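Local coordinates for 4-hydroxy-tetrahydrodipicolinate synthase (Aquifex aeolicus, PDB 2EHH), which probably catalyses the condensation of pyruvate with aspartate-beta-semialdehyde to 4-hydroxy-tetrahydrodipicolinate, a step of lysine biosynthesis, through a Schiff base, at residues G77-H82 with V103-K108; G186-T191 with K200-V205; T247-V252 with L268-M273. One frame throughout, in Å; residues are numbered along the deposited sequence.

Contact 1: residues G77-H82 with V103-K108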
loop_
_atom_site.group_PDB
_atom_site.type_symbol
_atom_site.label_atom_id
_atom_site.label_comp_id
_atom_site.label_asym_id
_atom_site.label_seq_id
_atom_site.Cartn_x
_atom_site.Cartn_y
_atom_site.Cartn_z
ATOM N N GLY A 77 -19.700 1.445 19.327
ATOM C CA GLY A 77 -19.438 0.281 18.504
ATOM C C GLY A 77 -18.190 -0.510 18.834
ATOM O O GLY A 77 -17.356 -0.088 19.626
ATOM N N GLY A 78 -18.086 -1.679 18.213
ATOM C CA GLY A 78 -16.944 -2.556 18.392
ATOM C C GLY A 78 -16.975 -3.440 17.166
ATOM O O GLY A 78 -17.445 -2.997 16.121
ATOM N N ASN A 79 -16.491 -4.674 17.259
ATOM C CA ASN A 79 -16.549 -5.542 16.093
ATOM C C ASN A 79 -17.504 -6.711 16.311
ATOM O O ASN A 79 -17.428 -7.725 15.622
ATOM C CB ASN A 79 -15.151 -6.041 15.697
ATOM C CG ASN A 79 -14.460 -6.809 16.802
ATOM O OD1 ASN A 79 -14.998 -6.981 17.896
ATOM N ND2 ASN A 79 -13.248 -7.277 16.516
ATOM N N ALA A 80 -18.411 -6.544 17.273
ATOM C CA ALA A 80 -19.426 -7.550 17.599
ATOM C C ALA A 80 -20.783 -6.845 17.572
ATOM O O ALA A 80 -21.042 -5.956 18.380
ATOM C CB ALA A 80 -19.165 -8.139 18.984
ATOM N N THR A 81 -21.642 -7.242 16.641
ATOM C CA THR A 81 -22.956 -6.623 16.484
ATOM C C THR A 81 -23.836 -6.634 17.741
ATOM O O THR A 81 -24.332 -5.591 18.159
ATOM C CB THR A 81 -23.717 -7.280 15.315
ATOM O OG1 THR A 81 -22.884 -7.260 14.148
ATOM C CG2 THR A 81 -25.013 -6.520 15.010
ATOM N N HIS A 82 -24.025 -7.803 18.346
ATOM C CA HIS A 82 -24.861 -7.908 19.548
ATOM C C HIS A 82 -24.436 -6.886 20.594
ATOM O O HIS A 82 -25.259 -6.165 21.158
ATOM C CB HIS A 82 -24.759 -9.312 20.149
ATOM C CG HIS A 82 -25.767 -9.584 21.227
ATOM N ND1 HIS A 82 -27.097 -9.820 20.956
ATOM C CD2 HIS A 82 -25.638 -9.646 22.574
ATOM C CE1 HIS A 82 -27.747 -10.018 22.092
ATOM N NE2 HIS A 82 -26.883 -9.918 23.088
ATOM N N VAL A 103 -16.709 1.175 12.082
ATOM C CA VAL A 103 -16.801 0.050 11.163
ATOM C C VAL A 103 -16.022 -1.043 11.892
ATOM O O VAL A 103 -14.927 -0.792 12.382
ATOM C CB VAL A 103 -16.090 0.358 9.819
ATOM C CG1 VAL A 103 -15.912 -0.921 9.010
ATOM C CG2 VAL A 103 -16.889 1.383 9.030
ATOM N N PRO A 104 -16.581 -2.256 11.988
ATOM C CA PRO A 104 -15.904 -3.362 12.670
ATOM C C PRO A 104 -14.432 -3.532 12.297
ATOM O O PRO A 104 -14.083 -3.661 11.119
ATOM C CB PRO A 104 -16.740 -4.563 12.270
ATOM C CG PRO A 104 -18.130 -3.983 12.278
ATOM C CD PRO A 104 -17.933 -2.658 11.555
ATOM N N TYR A 105 -13.580 -3.539 13.315
ATOM C CA TYR A 105 -12.144 -3.707 13.125
ATOM C C TYR A 105 -11.720 -5.162 13.322
ATOM O O TYR A 105 -12.429 -5.945 13.954
ATOM C CB TYR A 105 -11.374 -2.839 14.125
ATOM C CG TYR A 105 -11.897 -2.956 15.540
ATOM C CD1 TYR A 105 -12.749 -1.988 16.068
ATOM C CD2 TYR A 105 -11.596 -4.070 16.329
ATOM C CE1 TYR A 105 -13.292 -2.123 17.334
ATOM C CE2 TYR A 105 -12.138 -4.214 17.605
ATOM C CZ TYR A 105 -12.986 -3.233 18.091
ATOM O OH TYR A 105 -13.552 -3.345 19.327
ATOM N N TYR A 106 -10.566 -5.512 12.756
ATOM C CA TYR A 106 -9.970 -6.835 12.901
ATOM C C TYR A 106 -10.613 -8.053 12.229
ATOM O O TYR A 106 -9.899 -8.827 11.579
ATOM C CB TYR A 106 -9.777 -7.130 14.389
ATOM C CG TYR A 106 -9.030 -8.412 14.678
ATOM C CD1 TYR A 106 -7.647 -8.489 14.520
ATOM C CD2 TYR A 106 -9.704 -9.543 15.124
ATOM C CE1 TYR A 106 -6.951 -9.663 14.804
ATOM C CE2 TYR A 106 -9.019 -10.726 15.412
ATOM C CZ TYR A 106 -7.642 -10.775 15.252
ATOM O OH TYR A 106 -6.959 -11.928 15.567
ATOM N N ASN A 107 -11.922 -8.263 12.387
ATOM C CA ASN A 107 -12.529 -9.435 11.752
ATOM C C ASN A 107 -12.912 -9.257 10.281
ATOM O O ASN A 107 -13.383 -10.191 9.638
ATOM C CB ASN A 107 -13.717 -9.985 12.568
ATOM C CG ASN A 107 -14.759 -8.937 12.917
ATOM O OD1 ASN A 107 -14.712 -7.797 12.459
ATOM N ND2 ASN A 107 -15.723 -9.336 13.744
ATOM N N LYS A 108 -12.686 -8.053 9.761
ATOM C CA LYS A 108 -12.931 -7.724 8.352
ATOM C C LYS A 108 -14.175 -8.319 7.693
ATOM O O LYS A 108 -14.083 -9.106 6.749
ATOM C CB LYS A 108 -11.695 -8.115 7.532
ATOM C CG LYS A 108 -10.418 -7.421 7.994
ATOM C CD LYS A 108 -9.210 -7.824 7.159
ATOM C CE LYS A 108 -9.453 -7.589 5.677
ATOM N NZ LYS A 108 -8.217 -7.822 4.877
HETATM O O HOH W 1 -16.222 -5.299 20.138
#

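Contact 2: residues G186-T191 with K200-V205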
loop_
_atom_site.group_PDB
_atom_site.type_symbol
_atom_site.label_atom_id
_atom_site.label_comp_id
_atom_site.label_asym_id
_atom_site.label_seq_id
_atom_site.Cartn_x
_atom_site.Cartn_y
_atom_site.Cartn_z
ATOM N N GLY A 186 -12.521 13.262 9.768
ATOM C CA GLY A 186 -11.981 12.470 10.857
ATOM C C GLY A 186 -10.495 12.735 11.018
ATOM O O GLY A 186 -9.780 11.970 11.660
ATOM N N ASP A 187 -10.029 13.830 10.428
ATOM C CA ASP A 187 -8.622 14.196 10.501
ATOM C C ASP A 187 -8.470 15.708 10.419
ATOM O O ASP A 187 -8.872 16.331 9.435
ATOM C CB ASP A 187 -7.859 13.499 9.376
ATOM C CG ASP A 187 -7.674 12.011 9.638
ATOM O OD1 ASP A 187 -7.001 11.657 10.636
ATOM O OD2 ASP A 187 -8.208 11.197 8.853
ATOM N N ASP A 188 -7.891 16.292 11.466
ATOM C CA ASP A 188 -7.720 17.744 11.547
ATOM C C ASP A 188 -7.065 18.400 10.343
ATOM O O ASP A 188 -7.520 19.447 9.875
ATOM C CB ASP A 188 -6.947 18.112 12.820
ATOM C CG ASP A 188 -7.800 17.975 14.073
ATOM O OD1 ASP A 188 -8.791 18.727 14.195
ATOM O OD2 ASP A 188 -7.489 17.114 14.927
ATOM N N SER A 189 -5.992 17.796 9.846
ATOM C CA SER A 189 -5.291 18.345 8.693
ATOM C C SER A 189 -6.116 18.338 7.414
ATOM O O SER A 189 -5.784 19.038 6.464
ATOM C CB SER A 189 -3.996 17.569 8.452
ATOM O OG SER A 189 -3.045 17.870 9.455
ATOM N N LEU A 190 -7.192 17.559 7.392
ATOM C CA LEU A 190 -8.020 17.456 6.191
ATOM C C LEU A 190 -9.372 18.159 6.280
ATOM O O LEU A 190 -10.156 18.133 5.332
ATOM C CB LEU A 190 -8.240 15.979 5.850
ATOM C CG LEU A 190 -6.942 15.180 5.704
ATOM C CD1 LEU A 190 -7.251 13.707 5.461
ATOM C CD2 LEU A 190 -6.119 15.765 4.562
ATOM N N THR A 191 -9.647 18.785 7.414
ATOM C CA THR A 191 -10.917 19.475 7.597
ATOM C C THR A 191 -11.180 20.527 6.519
ATOM O O THR A 191 -12.260 20.559 5.931
ATOM C CB THR A 191 -10.974 20.136 8.979
ATOM O OG1 THR A 191 -10.865 19.118 9.984
ATOM C CG2 THR A 191 -12.294 20.886 9.165
ATOM N N LYS A 200 -19.510 18.860 6.674
ATOM C CA LYS A 200 -20.172 19.814 7.553
ATOM C C LYS A 200 -19.473 20.112 8.873
ATOM O O LYS A 200 -19.990 20.862 9.705
ATOM C CB LYS A 200 -21.605 19.343 7.802
ATOM C CG LYS A 200 -22.424 19.274 6.515
ATOM C CD LYS A 200 -23.792 18.669 6.742
ATOM C CE LYS A 200 -24.590 18.609 5.443
ATOM N NZ LYS A 200 -25.905 17.925 5.636
ATOM N N GLY A 201 -18.292 19.538 9.061
ATOM C CA GLY A 201 -17.563 19.776 10.289
ATOM C C GLY A 201 -16.462 18.757 10.494
ATOM O O GLY A 201 -16.040 18.088 9.549
ATOM N N VAL A 202 -16.003 18.633 11.736
ATOM C CA VAL A 202 -14.939 17.698 12.063
ATOM C C VAL A 202 -15.079 17.107 13.461
ATOM O O VAL A 202 -15.560 17.770 14.383
ATOM C CB VAL A 202 -13.550 18.394 11.987
ATOM C CG1 VAL A 202 -13.507 19.587 12.944
ATOM C CG2 VAL A 202 -12.443 17.407 12.346
ATOM N N ILE A 203 -14.699 15.840 13.604
ATOM C CA ILE A 203 -14.679 15.206 14.915
ATOM C C ILE A 203 -13.168 15.220 15.096
ATOM O O ILE A 203 -12.446 14.369 14.571
ATOM C CB ILE A 203 -15.267 13.785 14.892
ATOM C CG1 ILE A 203 -16.788 13.882 14.700
ATOM C CG2 ILE A 203 -14.961 13.074 16.205
ATOM C CD1 ILE A 203 -17.526 12.555 14.721
ATOM N N SER A 204 -12.724 16.253 15.806
ATOM C CA SER A 204 -11.324 16.585 16.041
ATOM C C SER A 204 -10.580 16.082 17.273
ATOM O O SER A 204 -11.168 15.798 18.317
ATOM C CB SER A 204 -11.212 18.120 15.993
ATOM O OG SER A 204 -9.981 18.601 16.502
ATOM N N VAL A 205 -9.260 15.983 17.116
ATOM C CA VAL A 205 -8.353 15.592 18.185
ATOM C C VAL A 205 -7.751 16.898 18.711
ATOM O O VAL A 205 -7.665 17.116 19.920
ATOM C CB VAL A 205 -7.208 14.679 17.659
ATOM C CG1 VAL A 205 -6.093 14.580 18.689
ATOM C CG2 VAL A 205 -7.753 13.288 17.354
#

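Contact 3: residues T247-V252 with L268-M273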
loop_
_atom_site.group_PDB
_atom_site.type_symbol
_atom_site.label_atom_id
_atom_site.label_comp_id
_atom_site.label_asym_id
_atom_site.label_seq_id
_atom_site.Cartn_x
_atom_site.Cartn_y
_atom_site.Cartn_z
ATOM N N THR A 247 1.181 7.402 17.971
ATOM C CA THR A 247 -0.214 6.987 17.855
ATOM C C THR A 247 -1.201 7.770 18.728
ATOM O O THR A 247 -1.051 7.833 19.953
ATOM C CB THR A 247 -0.363 5.484 18.192
ATOM O OG1 THR A 247 0.466 4.712 17.311
ATOM C CG2 THR A 247 -1.813 5.036 18.042
ATOM N N ASN A 248 -2.209 8.364 18.094
ATOM C CA ASN A 248 -3.251 9.094 18.822
ATOM C C ASN A 248 -3.942 8.039 19.695
ATOM O O ASN A 248 -4.196 6.925 19.233
ATOM C CB ASN A 248 -4.247 9.704 17.826
ATOM C CG ASN A 248 -5.503 10.248 18.500
ATOM O OD1 ASN A 248 -6.618 9.796 18.224
ATOM N ND2 ASN A 248 -5.327 11.227 19.373
ATOM N N PRO A 249 -4.332 8.391 20.935
ATOM C CA PRO A 249 -4.222 9.656 21.664
ATOM C C PRO A 249 -3.000 9.863 22.558
ATOM O O PRO A 249 -3.063 10.646 23.508
ATOM C CB PRO A 249 -5.497 9.654 22.485
ATOM C CG PRO A 249 -5.510 8.224 22.971
ATOM C CD PRO A 249 -5.117 7.420 21.720
ATOM N N ILE A 250 -1.889 9.191 22.286
ATOM C CA ILE A 250 -0.734 9.392 23.152
ATOM C C ILE A 250 -0.300 10.866 23.211
ATOM O O ILE A 250 -0.131 11.427 24.301
ATOM C CB ILE A 250 0.440 8.478 22.733
ATOM C CG1 ILE A 250 0.046 7.017 22.988
ATOM C CG2 ILE A 250 1.693 8.836 23.530
ATOM C CD1 ILE A 250 1.051 5.991 22.495
ATOM N N PRO A 251 -0.126 11.518 22.050
ATOM C CA PRO A 251 0.284 12.928 22.087
ATOM C C PRO A 251 -0.763 13.879 22.680
ATOM O O PRO A 251 -0.435 14.730 23.505
ATOM C CB PRO A 251 0.572 13.245 20.619
ATOM C CG PRO A 251 1.017 11.911 20.074
ATOM C CD PRO A 251 -0.000 10.979 20.684
ATOM N N VAL A 252 -2.020 13.738 22.267
ATOM C CA VAL A 252 -3.054 14.634 22.766
ATOM C C VAL A 252 -3.303 14.502 24.270
ATOM O O VAL A 252 -3.522 15.505 24.948
ATOM C CB VAL A 252 -4.392 14.455 21.993
ATOM C CG1 VAL A 252 -5.013 13.113 22.308
ATOM C CG2 VAL A 252 -5.336 15.598 22.329
ATOM N N LEU A 268 -2.258 0.308 29.249
ATOM C CA LEU A 268 -1.566 -0.545 28.292
ATOM C C LEU A 268 -2.615 -1.179 27.387
ATOM O O LEU A 268 -3.729 -1.466 27.830
ATOM C CB LEU A 268 -0.758 -1.615 29.029
ATOM C CG LEU A 268 0.716 -1.313 29.331
ATOM C CD1 LEU A 268 0.926 0.170 29.546
ATOM C CD2 LEU A 268 1.156 -2.114 30.554
ATOM N N PRO A 269 -2.254 -1.475 26.126
ATOM C CA PRO A 269 -0.958 -1.258 25.473
ATOM C C PRO A 269 -0.469 0.164 25.178
ATOM O O PRO A 269 0.604 0.326 24.599
ATOM C CB PRO A 269 -1.089 -2.086 24.199
ATOM C CG PRO A 269 -2.515 -1.863 23.833
ATOM C CD PRO A 269 -3.221 -2.047 25.173
ATOM N N LEU A 270 -1.233 1.194 25.541
ATOM C CA LEU A 270 -0.763 2.554 25.282
ATOM C C LEU A 270 0.257 2.948 26.351
ATOM O O LEU A 270 0.154 2.533 27.503
ATOM C CB LEU A 270 -1.931 3.548 25.245
ATOM C CG LEU A 270 -2.908 3.358 24.075
ATOM C CD1 LEU A 270 -3.828 4.571 23.972
ATOM C CD2 LEU A 270 -2.139 3.189 22.771
ATOM N N THR A 271 1.243 3.745 25.955
ATOM C CA THR A 271 2.317 4.158 26.853
ATOM C C THR A 271 2.678 5.623 26.689
ATOM O O THR A 271 2.283 6.264 25.715
ATOM C CB THR A 271 3.591 3.344 26.569
ATOM O OG1 THR A 271 3.921 3.459 25.177
ATOM C CG2 THR A 271 3.380 1.876 26.911
ATOM N N GLU A 272 3.448 6.147 27.641
ATOM C CA GLU A 272 3.882 7.535 27.579
ATOM C C GLU A 272 4.791 7.696 26.365
ATOM O O GLU A 272 5.363 6.721 25.867
ATOM C CB GLU A 272 4.651 7.928 28.848
ATOM C CG GLU A 272 3.928 7.603 30.147
ATOM C CD GLU A 272 4.608 8.193 31.375
ATOM O OE1 GLU A 272 5.844 8.400 31.350
ATOM O OE2 GLU A 272 3.903 8.434 32.375
ATOM N N MET A 273 4.915 8.931 25.893
ATOM C CA MET A 273 5.750 9.246 24.739
ATOM C C MET A 273 7.219 9.043 25.070
ATOM O O MET A 273 7.595 8.927 26.236
ATOM C CB MET A 273 5.556 10.708 24.329
ATOM C CG MET A 273 4.168 11.061 23.838
ATOM S SD MET A 273 3.969 12.840 23.627
ATOM C CE MET A 273 4.703 13.079 22.005
#

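Contact 1: residues G77-H82 with V103-K108
Asn79 reaches across to the turn at Tyr105 and Asn107 and is held at both its side-chain amide and its backbone carbonyl. Its CG stands between the backbone N and the carbonyl carbon (chi1 59°), which sets the side chain across Tyr105 at about a right angle and carries ND2 to the Tyr105 carbonyl. The bond from Asn79 ND2 to Tyr105 O is 3.0 Å long; the acceptor lies in the asparagine amide plane, while the donor is tilted from the carbonyl plane. Tyr105 O also accepts from Asn107 N, and the two donors come from opposite faces of that plane. Asn107 ND2 donates to Asn79 O at 3.0 Å, in the carbonyl plane, and Asn107 OD1 packs 3.7 Å from Asn79 CB.

Tyr105 CG likewise stands between its backbone N and carbonyl carbon (chi1 47°), which folds the ring back over Asn79. Asn79 CB sits over one face in a CH-pi contact, 4.2 Å from the ring centroid, and the amide and ring planes are 31° apart. Tyr105 OH lies 3.6 Å from Gly78 CA. A water accepts from Asn79 N and makes a weak bond with Tyr105 OH. Pro104 CB packs 4.0 Å from Asn79 CA. The Tyr106 ring leads away and meets that of Tyr105 of the second subunit, and Tyr106 OH makes a weak hydrogen bond with Thr43 OG1 of that subunit. These loops follow strands 71-75 and 98-102 at the C-terminal mouth of the TIM barrel, where Tyr106 is the predicted proton-relay tyrosine that DapA enzymes contribute across the dimer interface.

Contact 2: residues G186-T191 with K200-V205
With CG anti to its carbonyl carbon (chi1 -74°), Asp188 brings its carboxylate up to the end of strand 201-204, where Ser204, its OG anti to the backbone N (chi1 166°), extends the hydroxyl to meet it. Ser204 OG donates to Asp188 OD1 at 2.6 Å, and Val205 N donates to Asp188 OD2 at 3.0 Å. Both carboxylate oxygens use their syn lone pairs, so the group faces the strand end with its two-oxygen edge. Asp188 OD2 accepts again from Ala206 N, and Ser204 OG in turn from Asn207 N, so the carboxylate and hydroxyl together bind the backbone just beyond the strand. With an alanine for this aspartate both oxygens are gone, and Ser204 OG and the amides of Val205 and Ala206 would probably lose these acceptors, leaving the backbone after the strand less fixed.

Farther back along the strand, Thr191 crosses Val202 at about a right angle. Thr191 OG1 lies 3.3 Å from Val202 CG2, and Thr191 CG2 4.0 Å from Val202 CB. Helix 211-223 packs against both residues through Ile218. Gly186 comes up beside the strand, its CA 4.2 Å from Ile203 O, while the Ile203 side chain leads away, about 4 Å from that of Lys161, the predicted Schiff-base lysine. The contact joins the loop after strand 182-185 to the last strand of the (beta/alpha)8 barrel at Ile203, a predicted pyruvate-binding residue.

Contact 3: residues T247-V252 with L268-M273
The start of helix 250-258, which follows the barrel's last strand and two further helices, packs here on the loop that leads into the C-terminal helix 275-287. Ile250 is at the centre. Its CG2, anti to the backbone N, touches Met273 CG at 3.3 Å, tighter than usual for two carbons, as the two side chains slide past each other in opposite directions. Both branches of Ile250 pack on Thr271 O, CG2 at 3.4 Å and CD1 at 3.5 Å; that carbonyl oxygen is buried in the contact and has no polar partner in the model. Pro249 is the N-cap residue of the helix and follows a cis peptide bond; its ring lies about 4 Å from the side chain of Thr44, a predicted pyruvate-binding residue of this TIM barrel. The Leu270 and Pro249 side chains cross at about a right angle, Leu270 CD1 3.9 Å from Pro249 CD, and Leu270 CD2 lies 4.3 Å from Ile250 CD1. At the other end Met273 SD is 4.0 Å from Pro251 CA, and the bend at chi3 (82°) places Met273 CE 4.3 Å from Pro251 CG. Leu281 of helix 275-287 also packs on Met273, while Thr110 of the second subunit packs on Thr271.

Overall arrangement
From the N terminus, the chain closes contact 1 first, joining the loops after the third and fourth barrel strands across helix 81-93 and strand 98-102. Contact 2 then closes a shorter loop around helix 191-196, tying the loop after the seventh strand to the eighth. Contact 3 follows beyond helices 211-223 and 226-242, closing around helix 250-258. The three stand in series, neither nested nor crossed. Contacts 2 and 3 touch, Val205 packing on Asn248 and Val252, whereas contact 1 stays about 12 Å from either at the nearest atoms. Contacts 1 and 3 both meet the second subunit: Lys108 O of one copy bonds Thr247 OG1 of the other.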